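Local coordinates for DNA protection during starvation protein (Halobacterium salinarum, PDB 1TJO), which probably protects DNA from oxidative damage, oxidising ferrous iron with hydrogen peroxide and storing it as ferric mineral inside a hollow sphere of twelve subunits, at residues Q29-L34 with Q86-V91. Numbering follows the deposited sequence.
Sequences QCVDAL and QALGGV. With MG (magnesium ion), chain Q.
Leu88 reaches across to helix 24-54 and meets Cys30, Val31 and Leu34, three residues on one side of that helix. Its CB lies 3.9 Å from Val31 CG2, the two side chains passing each other in opposite directions. CG stands anti to the carbonyl carbon (chi1 -66°), and from it CD1 continues the extended chain (chi2 177°) toward the helix. That methyl is 3.9 Å from Cys30 CB, touching the cysteine at the root of its side chain, and 4.2 Å from Leu34 CD1, a methyl-to-methyl approach. Val31 divides its two branches between Leu88 and Gly90: CG2 is taken up by Leu88, whereas CG1, anti to the backbone N (chi1 162°), points to Gly90 CA at 4.4 Å. Gly90, without a side chain, brings its backbone directly against this methyl, and the CA atoms of Val31 and Gly90, 6.4 Å apart, are the closest such pair between the segments. The turn is a Schellman motif ending helix 60-87 within the ferritin-like four-helix bundle: Gly89, at positive phi, is the C-prime residue, Gly90 N bonds to Val85 O, and Gly89 N bonds to Gln86 O at 2.9 Å. Cys30 also touches Leu143 and Asp145, and Leu34 packs on Leu152 of helix 146-169. The side chain of Gln86 leaves away from helix 24-54, and its OE1 binds a magnesium ion at 2.4 Å. Three waters sit on the metal, one of which also donates to Gln86 O at 2.9 Å, tying the ion to the last turn of the helix. Glu56 of a second subunit and His168 of a third complete the site; all three ligands belong to positions implicated in iron translocation, here occupied by magnesium where subunits meet.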
# COMPACT_ATOMS: atom_id res chain seq x y z
N GLN A 29 -25.41 25.06 -25.39
CA GLN A 29 -25.48 23.91 -26.30
C GLN A 29 -24.86 22.66 -25.69
O GLN A 29 -25.43 21.59 -25.75
CB GLN A 29 -24.77 24.21 -27.62
CG GLN A 29 -25.51 25.22 -28.43
CD GLN A 29 -24.74 25.65 -29.68
OE1 GLN A 29 -24.67 24.90 -30.65
NE2 GLN A 29 -24.16 26.84 -29.65
N CYS A 30 -23.71 22.85 -25.05
CA CYS A 30 -23.04 21.77 -24.35
C CYS A 30 -23.88 21.29 -23.17
O CYS A 30 -24.00 20.12 -22.97
CB CYS A 30 -21.66 22.21 -23.89
SG CYS A 30 -20.41 22.14 -25.23
N VAL A 31 -24.44 22.20 -22.37
CA VAL A 31 -25.19 21.81 -21.19
C VAL A 31 -26.43 21.03 -21.56
O VAL A 31 -26.77 20.08 -20.92
CB VAL A 31 -25.53 23.02 -20.32
CG1 VAL A 31 -26.67 22.73 -19.33
CG2 VAL A 31 -24.31 23.51 -19.63
N ASP A 32 -27.12 21.44 -22.62
CA ASP A 32 -28.29 20.71 -23.09
C ASP A 32 -27.96 19.25 -23.35
O ASP A 32 -28.71 18.32 -22.95
CB ASP A 32 -28.86 21.34 -24.37
CG ASP A 32 -29.51 22.71 -24.13
OD1 ASP A 32 -29.65 23.15 -22.96
OD2 ASP A 32 -29.92 23.41 -25.09
N ALA A 33 -26.78 19.04 -23.93
CA ALA A 33 -26.34 17.70 -24.28
C ALA A 33 -25.94 16.92 -23.03
O ALA A 33 -26.38 15.80 -22.83
CB ALA A 33 -25.22 17.76 -25.23
N LEU A 34 -25.11 17.53 -22.19
CA LEU A 34 -24.61 16.87 -21.00
C LEU A 34 -25.77 16.50 -20.04
O LEU A 34 -25.75 15.43 -19.44
CB LEU A 34 -23.59 17.75 -20.29
CG LEU A 34 -22.27 18.01 -21.05
CD1 LEU A 34 -21.53 19.11 -20.40
CD2 LEU A 34 -21.45 16.76 -21.08
N GLN A 86 -22.40 22.03 -14.24
CA GLN A 86 -22.25 23.09 -13.27
C GLN A 86 -21.08 24.04 -13.59
O GLN A 86 -21.26 25.25 -13.52
CB GLN A 86 -22.12 22.48 -11.88
CG GLN A 86 -22.68 23.33 -10.81
CD GLN A 86 -21.70 24.36 -10.46
OE1 GLN A 86 -22.03 25.49 -10.09
NE2 GLN A 86 -20.46 24.01 -10.62
N ALA A 87 -19.96 23.50 -14.07
CA ALA A 87 -18.80 24.30 -14.42
C ALA A 87 -19.09 25.25 -15.56
O ALA A 87 -18.54 26.35 -15.59
CB ALA A 87 -17.60 23.47 -14.75
N LEU A 88 -19.98 24.82 -16.46
CA LEU A 88 -20.37 25.64 -17.60
C LEU A 88 -21.53 26.58 -17.28
O LEU A 88 -22.05 27.25 -18.17
CB LEU A 88 -20.72 24.75 -18.78
CG LEU A 88 -19.56 23.94 -19.38
CD1 LEU A 88 -20.08 23.08 -20.44
CD2 LEU A 88 -18.46 24.82 -19.91
N GLY A 89 -21.92 26.64 -16.01
CA GLY A 89 -22.91 27.60 -15.53
C GLY A 89 -24.36 27.16 -15.64
O GLY A 89 -25.26 27.99 -15.62
N GLY A 90 -24.59 25.86 -15.81
CA GLY A 90 -25.89 25.28 -15.82
C GLY A 90 -26.27 24.62 -14.51
O GLY A 90 -25.47 24.58 -13.55
N VAL A 91 -27.48 24.06 -14.49
CA VAL A 91 -28.00 23.34 -13.34
C VAL A 91 -28.21 21.87 -13.66
O VAL A 91 -29.08 21.49 -14.42
CB VAL A 91 -29.36 23.98 -12.89
CG1 VAL A 91 -29.95 23.23 -11.74
CG2 VAL A 91 -29.17 25.41 -12.52
MG MG Q . -20.90 27.62 -10.26
O HOH W 1 -19.70 27.09 -11.91
O HOH W 2 -22.64 28.48 -11.16
O HOH W 3 -20.01 29.50 -10.34